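Insecticidal Delta-Endotoxin Cry8Ea1 (Bacillus Thuringiensis, PDB 3EB7) is a crystal-forming insecticidal toxin active against larvae of Holotrichia parallela, and probably kills by binding midgut receptors and forming pores in the cell membrane. Local coordinates at residues A[439-444]-A[485-490]; A[515-520]-A[554-559]; A[61-66]-A[126-131]. All blocks are in the same frame, centred on the assembly; numbering follows the deposited sequence.

Interaction 1: A[439-444]-A[485-490]; sequences RTNTVY and GVIRLN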
loop_
_atom_site.group_PDB
_atom_site.type_symbol
_atom_site.label_atom_id
_atom_site.label_comp_id
_atom_site.label_asym_id
_atom_site.label_seq_id
_atom_site.Cartn_x
_atom_site.Cartn_y
_atom_site.Cartn_z
ATOM N N ARG A 439 6.189 -11.943 -6.534
ATOM C CA ARG A 439 5.509 -13.054 -7.177
ATOM C C ARG A 439 5.907 -14.433 -6.669
ATOM O O ARG A 439 5.233 -15.424 -6.957
ATOM C CB ARG A 439 5.818 -12.993 -8.672
ATOM C CG ARG A 439 5.250 -11.767 -9.352
ATOM C CD ARG A 439 5.434 -11.924 -10.871
ATOM N NE ARG A 439 4.540 -10.983 -11.490
ATOM C CZ ARG A 439 3.360 -11.282 -11.996
ATOM N NH1 ARG A 439 2.951 -12.539 -12.037
ATOM N NH2 ARG A 439 2.604 -10.304 -12.485
ATOM N N THR A 440 6.990 -14.488 -5.907
ATOM C CA THR A 440 7.718 -15.731 -5.653
ATOM C C THR A 440 7.843 -16.084 -4.173
ATOM O O THR A 440 8.356 -17.179 -3.838
ATOM C CB THR A 440 9.187 -15.614 -6.213
ATOM O OG1 THR A 440 9.734 -14.355 -5.807
ATOM C CG2 THR A 440 9.240 -15.697 -7.770
ATOM N N ASN A 441 7.427 -15.170 -3.283
ATOM C CA ASN A 441 7.728 -15.340 -1.847
ATOM C C ASN A 441 9.199 -15.764 -1.588
ATOM O O ASN A 441 9.488 -16.824 -0.995
ATOM C CB ASN A 441 6.757 -16.328 -1.193
ATOM C CG ASN A 441 5.342 -15.811 -1.141
ATOM O OD1 ASN A 441 5.118 -14.611 -0.951
ATOM N ND2 ASN A 441 4.373 -16.713 -1.304
ATOM N N THR A 442 10.116 -14.927 -2.049
ATOM C CA THR A 442 11.544 -15.155 -1.924
ATOM C C THR A 442 11.949 -14.969 -0.481
ATOM O O THR A 442 11.512 -14.027 0.160
ATOM C CB THR A 442 12.345 -14.176 -2.826
ATOM O OG1 THR A 442 11.982 -14.406 -4.187
ATOM C CG2 THR A 442 13.871 -14.354 -2.699
ATOM N N VAL A 443 12.795 -15.874 0.008
ATOM C CA VAL A 443 13.403 -15.795 1.346
ATOM C C VAL A 443 14.889 -15.512 1.148
ATOM O O VAL A 443 15.600 -16.295 0.480
ATOM C CB VAL A 443 13.172 -17.122 2.158
ATOM C CG1 VAL A 443 13.744 -17.047 3.578
ATOM C CG2 VAL A 443 11.693 -17.429 2.236
ATOM N N TYR A 444 15.326 -14.382 1.712
ATOM C CA TYR A 444 16.716 -13.919 1.664
ATOM C C TYR A 444 17.583 -14.449 2.804
ATOM O O TYR A 444 17.127 -14.516 3.944
ATOM C CB TYR A 444 16.786 -12.379 1.631
ATOM C CG TYR A 444 15.980 -11.820 0.480
ATOM C CD1 TYR A 444 14.637 -11.486 0.650
ATOM C CD2 TYR A 444 16.548 -11.676 -0.794
ATOM C CE1 TYR A 444 13.870 -11.010 -0.413
ATOM C CE2 TYR A 444 15.799 -11.205 -1.852
ATOM C CZ TYR A 444 14.459 -10.871 -1.656
ATOM O OH TYR A 444 13.712 -10.398 -2.704
ATOM N N GLY A 485 -3.175 -21.040 5.047
ATOM C CA GLY A 485 -2.862 -21.897 3.904
ATOM C C GLY A 485 -1.391 -22.317 3.884
ATOM O O GLY A 485 -0.549 -21.836 4.682
ATOM N N VAL A 486 -1.095 -23.242 2.979
ATOM C CA VAL A 486 0.262 -23.510 2.605
ATOM C C VAL A 486 0.828 -22.277 1.871
ATOM O O VAL A 486 0.310 -21.883 0.816
ATOM C CB VAL A 486 0.302 -24.715 1.683
ATOM C CG1 VAL A 486 1.733 -25.074 1.382
ATOM C CG2 VAL A 486 -0.438 -25.897 2.347
ATOM N N ILE A 487 1.841 -21.657 2.477
ATOM C CA ILE A 487 2.568 -20.574 1.874
ATOM C C ILE A 487 3.766 -21.179 1.134
ATOM O O ILE A 487 4.630 -21.839 1.741
ATOM C CB ILE A 487 3.077 -19.537 2.898
ATOM C CG1 ILE A 487 1.935 -18.993 3.746
ATOM C CG2 ILE A 487 3.895 -18.397 2.186
ATOM C CD1 ILE A 487 2.400 -18.136 4.855
ATOM N N ARG A 488 3.782 -20.952 -0.181
ATOM C CA ARG A 488 4.801 -21.511 -1.062
ATOM C C ARG A 488 5.950 -20.533 -1.200
ATOM O O ARG A 488 5.729 -19.327 -1.411
ATOM C CB ARG A 488 4.165 -21.841 -2.399
ATOM C CG ARG A 488 4.964 -21.367 -3.609
ATOM C CD ARG A 488 5.226 -22.538 -4.583
ATOM N NE ARG A 488 5.643 -23.724 -3.822
ATOM C CZ ARG A 488 6.889 -23.946 -3.424
ATOM N NH1 ARG A 488 7.857 -23.055 -3.736
ATOM N NH2 ARG A 488 7.151 -25.060 -2.725
ATOM N N LEU A 489 7.167 -21.032 -1.030
ATOM C CA LEU A 489 8.348 -20.175 -0.907
ATOM C C LEU A 489 9.507 -20.510 -1.870
ATOM O O LEU A 489 9.699 -21.667 -2.260
ATOM C CB LEU A 489 8.885 -20.240 0.522
ATOM C CG LEU A 489 8.000 -20.069 1.761
ATOM C CD1 LEU A 489 8.835 -20.506 2.970
ATOM C CD2 LEU A 489 7.528 -18.605 1.883
ATOM N N ASN A 490 10.284 -19.491 -2.234
ATOM C CA ASN A 490 11.496 -19.695 -2.988
ATOM C C ASN A 490 12.683 -19.302 -2.138
ATOM O O ASN A 490 12.844 -18.111 -1.806
ATOM C CB ASN A 490 11.452 -18.991 -4.360
ATOM C CG ASN A 490 10.555 -19.747 -5.363
ATOM O OD1 ASN A 490 10.976 -20.759 -5.950
ATOM N ND2 ASN A 490 9.294 -19.288 -5.521
#

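Interaction 2: A[515-520]-A[554-559]; sequences VVRGGT and TFNQAQ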
loop_
_atom_site.group_PDB
_atom_site.type_symbol
_atom_site.label_atom_id
_atom_site.label_comp_id
_atom_site.label_asym_id
_atom_site.label_seq_id
_atom_site.Cartn_x
_atom_site.Cartn_y
_atom_site.Cartn_z
ATOM N N VAL A 515 4.530 -23.583 13.767
ATOM C CA VAL A 515 5.054 -23.342 12.443
ATOM C C VAL A 515 5.393 -24.698 11.841
ATOM O O VAL A 515 6.185 -25.444 12.402
ATOM C CB VAL A 515 6.340 -22.503 12.560
ATOM C CG1 VAL A 515 6.872 -22.117 11.176
ATOM C CG2 VAL A 515 6.053 -21.265 13.417
ATOM N N VAL A 516 4.739 -25.023 10.733
ATOM C CA VAL A 516 4.980 -26.259 10.013
ATOM C C VAL A 516 5.819 -25.918 8.743
ATOM O O VAL A 516 5.425 -25.116 7.862
ATOM C CB VAL A 516 3.619 -26.958 9.690
ATOM C CG1 VAL A 516 3.798 -28.266 8.949
ATOM C CG2 VAL A 516 2.778 -27.159 10.970
ATOM N N ARG A 517 7.002 -26.496 8.690
ATOM C CA ARG A 517 7.893 -26.327 7.563
ATOM C C ARG A 517 7.982 -27.620 6.759
ATOM O O ARG A 517 8.308 -28.703 7.296
ATOM C CB ARG A 517 9.288 -25.879 8.014
ATOM C CG ARG A 517 10.206 -25.536 6.833
ATOM C CD ARG A 517 10.958 -26.739 6.297
ATOM N NE ARG A 517 12.117 -27.056 7.138
ATOM C CZ ARG A 517 12.193 -28.088 7.985
ATOM N NH1 ARG A 517 11.174 -28.940 8.135
ATOM N NH2 ARG A 517 13.299 -28.276 8.675
ATOM N N GLY A 518 7.723 -27.489 5.455
ATOM C CA GLY A 518 7.722 -28.620 4.550
ATOM C C GLY A 518 6.833 -29.787 4.967
ATOM O O GLY A 518 7.059 -30.910 4.522
ATOM N N GLY A 519 5.829 -29.542 5.810
ATOM C CA GLY A 519 4.969 -30.617 6.330
ATOM C C GLY A 519 5.238 -31.045 7.778
ATOM O O GLY A 519 4.405 -31.706 8.417
ATOM N N THR A 520 6.379 -30.642 8.319
ATOM C CA THR A 520 6.730 -30.992 9.685
ATOM C C THR A 520 6.895 -29.766 10.603
ATOM O O THR A 520 7.326 -28.715 10.152
ATOM C CB THR A 520 7.940 -31.969 9.730
ATOM O OG1 THR A 520 8.850 -31.559 10.742
ATOM C CG2 THR A 520 8.676 -32.008 8.414
ATOM N N THR A 554 16.253 -25.137 9.401
ATOM C CA THR A 554 16.608 -24.920 8.009
ATOM C C THR A 554 15.444 -25.357 7.096
ATOM O O THR A 554 14.631 -26.199 7.476
ATOM C CB THR A 554 17.868 -25.719 7.628
ATOM O OG1 THR A 554 17.627 -27.093 7.913
ATOM C CG2 THR A 554 19.063 -25.257 8.435
ATOM N N PHE A 555 15.375 -24.784 5.900
ATOM C CA PHE A 555 14.521 -25.337 4.870
ATOM C C PHE A 555 15.099 -26.623 4.260
ATOM O O PHE A 555 16.293 -26.825 4.242
ATOM C CB PHE A 555 14.224 -24.276 3.805
ATOM C CG PHE A 555 13.402 -23.138 4.329
ATOM C CD1 PHE A 555 14.012 -21.947 4.717
ATOM C CD2 PHE A 555 12.040 -23.279 4.475
ATOM C CE1 PHE A 555 13.273 -20.915 5.232
ATOM C CE2 PHE A 555 11.288 -22.261 4.974
ATOM C CZ PHE A 555 11.901 -21.066 5.365
ATOM N N ASN A 556 14.238 -27.474 3.742
ATOM C CA ASN A 556 14.612 -28.724 3.122
ATOM C C ASN A 556 15.114 -28.503 1.684
ATOM O O ASN A 556 16.093 -29.133 1.237
ATOM C CB ASN A 556 13.401 -29.667 3.108
ATOM C CG ASN A 556 12.904 -30.038 4.505
ATOM O OD1 ASN A 556 13.665 -30.038 5.467
ATOM N ND2 ASN A 556 11.619 -30.394 4.607
ATOM N N GLN A 557 14.433 -27.630 0.946
ATOM C CA GLN A 557 14.797 -27.415 -0.446
ATOM C C GLN A 557 14.486 -26.001 -0.893
ATOM O O GLN A 557 13.945 -25.207 -0.095
ATOM C CB GLN A 557 14.171 -28.472 -1.365
ATOM C CG GLN A 557 12.771 -28.237 -1.769
ATOM C CD GLN A 557 11.760 -28.879 -0.857
ATOM O OE1 GLN A 557 11.847 -28.773 0.365
ATOM N NE2 GLN A 557 10.765 -29.541 -1.453
ATOM N N ALA A 558 14.859 -25.697 -2.149
ATOM C CA ALA A 558 14.738 -24.357 -2.723
ATOM C C ALA A 558 13.266 -23.918 -2.799
ATOM O O ALA A 558 12.938 -22.764 -2.562
ATOM C CB ALA A 558 15.410 -24.303 -4.079
ATOM N N GLN A 559 12.391 -24.868 -3.084
ATOM C CA GLN A 559 10.972 -24.632 -3.159
ATOM C C GLN A 559 10.389 -25.320 -1.937
ATOM O O GLN A 559 10.212 -26.538 -1.950
ATOM C CB GLN A 559 10.404 -25.259 -4.435
ATOM C CG GLN A 559 10.562 -24.409 -5.699
ATOM C CD GLN A 559 11.982 -24.382 -6.211
ATOM O OE1 GLN A 559 12.455 -25.373 -6.810
ATOM N NE2 GLN A 559 12.687 -23.234 -6.001
#

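Interaction 3: A[61-66]-A[126-131]; sequences QKIAEY and TGYEVP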
loop_
_atom_site.group_PDB
_atom_site.type_symbol
_atom_site.label_atom_id
_atom_site.label_comp_id
_atom_site.label_asym_id
_atom_site.label_seq_id
_atom_site.Cartn_x
_atom_site.Cartn_y
_atom_site.Cartn_z
ATOM N N GLN A 61 -13.389 20.387 1.625
ATOM C CA GLN A 61 -13.329 21.298 2.764
ATOM C C GLN A 61 -12.097 22.195 2.605
ATOM O O GLN A 61 -11.135 21.844 1.924
ATOM C CB GLN A 61 -13.273 20.568 4.110
ATOM C CG GLN A 61 -14.373 19.535 4.345
ATOM C CD GLN A 61 -15.740 20.114 4.724
ATOM O OE1 GLN A 61 -16.742 19.387 4.738
ATOM N NE2 GLN A 61 -15.788 21.408 5.051
ATOM N N LYS A 62 -12.147 23.359 3.239
ATOM C CA LYS A 62 -11.108 24.373 3.117
ATOM C C LYS A 62 -10.460 24.469 4.482
ATOM O O LYS A 62 -11.169 24.535 5.478
ATOM C CB LYS A 62 -11.772 25.719 2.749
ATOM C CG LYS A 62 -10.954 26.650 1.872
ATOM C CD LYS A 62 -11.190 28.120 2.292
ATOM C CE LYS A 62 -9.958 28.984 1.944
ATOM N NZ LYS A 62 -9.593 29.982 3.017
ATOM N N ILE A 63 -9.129 24.446 4.542
ATOM C CA ILE A 63 -8.412 24.644 5.805
ATOM C C ILE A 63 -8.481 26.142 6.076
ATOM O O ILE A 63 -8.332 26.923 5.144
ATOM C CB ILE A 63 -6.918 24.134 5.771
ATOM C CG1 ILE A 63 -6.883 22.599 5.545
ATOM C CG2 ILE A 63 -6.188 24.463 7.087
ATOM C CD1 ILE A 63 -5.559 22.063 4.957
ATOM N N ALA A 64 -8.759 26.534 7.323
ATOM C CA ALA A 64 -8.775 27.944 7.704
ATOM C C ALA A 64 -7.392 28.542 7.434
ATOM O O ALA A 64 -6.361 27.851 7.605
ATOM C CB ALA A 64 -9.156 28.101 9.160
ATOM N N GLU A 65 -7.394 29.798 6.977
ATOM C CA GLU A 65 -6.189 30.557 6.598
ATOM C C GLU A 65 -5.114 30.587 7.691
ATOM O O GLU A 65 -3.912 30.426 7.419
ATOM C CB GLU A 65 -6.556 32.003 6.220
ATOM C CG GLU A 65 -5.318 32.900 5.926
ATOM C CD GLU A 65 -4.506 32.456 4.688
ATOM O OE1 GLU A 65 -3.331 32.865 4.559
ATOM O OE2 GLU A 65 -5.034 31.704 3.841
ATOM N N TYR A 66 -5.558 30.802 8.923
ATOM C CA TYR A 66 -4.663 30.873 10.030
ATOM C C TYR A 66 -3.923 29.558 10.163
ATOM O O TYR A 66 -2.696 29.567 10.307
ATOM C CB TYR A 66 -5.435 31.159 11.311
ATOM C CG TYR A 66 -4.530 31.431 12.485
ATOM C CD1 TYR A 66 -4.286 32.747 12.917
ATOM C CD2 TYR A 66 -3.927 30.374 13.192
ATOM C CE1 TYR A 66 -3.440 33.022 14.024
ATOM C CE2 TYR A 66 -3.085 30.633 14.296
ATOM C CZ TYR A 66 -2.847 31.961 14.695
ATOM O OH TYR A 66 -2.019 32.205 15.777
ATOM N N THR A 126 -7.837 20.916 15.421
ATOM C CA THR A 126 -9.214 20.463 15.692
ATOM C C THR A 126 -10.154 21.016 14.629
ATOM O O THR A 126 -10.204 22.213 14.427
ATOM C CB THR A 126 -9.699 20.917 17.108
ATOM O OG1 THR A 126 -8.948 20.235 18.115
ATOM C CG2 THR A 126 -11.198 20.624 17.335
ATOM N N GLY A 127 -10.923 20.136 13.984
ATOM C CA GLY A 127 -11.783 20.507 12.845
ATOM C C GLY A 127 -11.139 20.321 11.471
ATOM O O GLY A 127 -11.836 20.427 10.475
ATOM N N TYR A 128 -9.823 20.026 11.434
ATOM C CA TYR A 128 -9.013 19.975 10.200
ATOM C C TYR A 128 -8.089 18.774 10.160
ATOM O O TYR A 128 -7.184 18.708 9.346
ATOM C CB TYR A 128 -8.187 21.268 10.016
ATOM C CG TYR A 128 -9.063 22.517 10.013
ATOM C CD1 TYR A 128 -9.069 23.389 11.098
ATOM C CD2 TYR A 128 -9.904 22.791 8.945
ATOM C CE1 TYR A 128 -9.882 24.520 11.126
ATOM C CE2 TYR A 128 -10.739 23.908 8.956
ATOM C CZ TYR A 128 -10.727 24.760 10.059
ATOM O OH TYR A 128 -11.534 25.871 10.065
ATOM N N GLU A 129 -8.316 17.811 11.036
ATOM C CA GLU A 129 -7.457 16.653 11.126
ATOM C C GLU A 129 -7.376 15.899 9.800
ATOM O O GLU A 129 -6.329 15.389 9.458
ATOM C CB GLU A 129 -7.971 15.723 12.221
ATOM C CG GLU A 129 -8.027 16.354 13.597
ATOM C CD GLU A 129 -9.394 16.937 13.945
ATOM O OE1 GLU A 129 -10.246 17.209 13.048
ATOM O OE2 GLU A 129 -9.608 17.123 15.160
ATOM N N VAL A 130 -8.497 15.811 9.087
ATOM C CA VAL A 130 -8.552 15.162 7.770
ATOM C C VAL A 130 -7.850 15.980 6.646
ATOM O O VAL A 130 -6.873 15.506 6.041
ATOM C CB VAL A 130 -10.005 14.819 7.359
ATOM C CG1 VAL A 130 -10.045 14.189 5.938
ATOM C CG2 VAL A 130 -10.692 13.904 8.425
ATOM N N PRO A 131 -8.310 17.218 6.379
ATOM C CA PRO A 131 -7.593 17.903 5.292
ATOM C C PRO A 131 -6.062 18.016 5.525
ATOM O O PRO A 131 -5.308 18.138 4.559
ATOM C CB PRO A 131 -8.259 19.291 5.234
ATOM C CG PRO A 131 -8.926 19.444 6.576
ATOM C CD PRO A 131 -9.359 18.062 6.968
#

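Interaction 1: A[439-444]-A[485-490]
Asn490 and Asn441 carry this contact, each turning its side-chain amide onto a backbone carbonyl of the other segment. Here the short edge strand 442-443 pairs in parallel with strand 482-491 of the C-terminal beta sandwich of a three-domain Cry toxin, through one bridge, Thr442 with Asn490, the two segments otherwise diverging. Asn490 ND2 donates to Thr440 O at 2.9 Å; the bond is nearly straight (168°) and lies in the carbonyl plane on a lone pair, with the oxygen also close to the plane of the asparagine amide. In return Asn441 ND2 reaches Arg488 O at 2.9 Å. Asn441 CG stands anti to the carbonyl carbon (chi1 -67°), and the side chain crosses that of Ile487 at about a right angle, ND2 lying 3.9 Å from CG2 of Ile487. Next to the amides the backbones pair directly: Asn490 N donates to Asn441 O at 3.0 Å, and Val443 N to Asn490 O at 2.9 Å. Asn490 thus uses its N, O and ND2 on three different residues of 439-444. Beside the backbone bonds, Leu489 CD2 packs on Asn441 CB at 3.9 Å, and Val443 lies near the other leucine methyl.

The next shell sets the asparagines. Lys455 NZ bonds Asn441 OD1 and Gln559 NE2 bonds Asn490 OD1, so both amides are held at both ends and their flips are fixed. The bend before the edge strand is tied down by Asp438, whose carboxylate oxygens accept from the backbone N of Asn441 and of Thr442, while the hydroxyls Thr440 OG1 and Thr442 OG1 meet at 2.8 Å.

Interaction 2: A[515-520]-A[554-559]
The Arg517 guanidinium has Asn556 OD1 over the centre of one face, 3.5 Å from CZ, and Thr554 O at its edge, in its own plane. The amide of Asn556 is tilted about 40° to the guanidinium, resting obliquely on it. At the edge two nitrogens grip one oxygen side-on: NE and NH2 of Arg517 each stand 2.7 Å from Thr554 O, NE on a lone pair and NH2 nearly in line with the carbonyl bond. Bends at chi2 (-88°) and chi3 (-79°) fold the arginine so that NE faces this carbonyl, while its CG leans on the Phe555 ring, 3.7 Å from CD2.

The contact lies at the end of the C-terminal beta sandwich, where the hairpin of strands 511-517 and 520-527 meets the loop leading into strand 559-567. A type I' turn, Arg517 to Thr520, closes that hairpin, its ends joined by Arg517 N to Thr520 O at 2.7 Å and by the reciprocal bond. Gly518, at positive phi, borders the Asn556 amide, CA 4.3 Å from ND2. On the loop side, Asp560 OD2 accepts from the backbone N of Asn556, and Phe555 meets Phe553 edge-to-face.

Interaction 3: A[61-66]-A[126-131]
With CG anti to its carbonyl carbon (chi1 -56°), Tyr128 swings its ring against the extended backbone of 62-64, and a like setting of Ile63 (chi1 -63°) carries CG1 to Pro131. The tyrosine ring approaches that backbone obliquely: CE2 is 3.6 Å from Lys62 O and CD2 is 3.9 Å from Ile63 CA. The phenol end arrives beside Ala64, whose CB is 3.4 Å from OH of Tyr128. The other half of the contact is wholly aliphatic. Ile63 CG1 sits 3.6 Å from Pro131 CB, and its end methyl CD1 is 3.9 Å from the same CB, the two side chains lying at a slant to each other. No hydrogen bond joins the segments; the contact is van der Waals packing.

Ala64 is the N-cap of helix 65-93, so the ring of Tyr128 presses on the residue from which that helix starts. Glu56 OE1 accepts a hydrogen bond from Ile63 N, fixing the linker to the end of the preceding helix. In the N-terminal helical bundle, the contact joins the connection between helices 47-59 and 65-93 to the loop that leads into helix 133-153, with Ile59 of helix 47-59 against Pro131 and Trp185 of helix 161-191 against Val130.

Interactions 1 and 2 share the C-terminal sandwich and one sheet, their centres about 11 Å apart; interaction 3 lies in the helical domain on the other side of the chain's centre, about 45 and 53 Å from them, centre to centre. The first two touch through an asparagine-glutamine bond and through Leu489, which packs on Phe555. Interaction 1, partly buried, relies on backbone pairing and amide side chains at a sheet edge. Interaction 2 is at the surface, where an arginine bridges a hairpin and a loop. Interaction 3, also partly buried, is largely apolar, without hydrogen bonds, and joins loops between helices rather than strands.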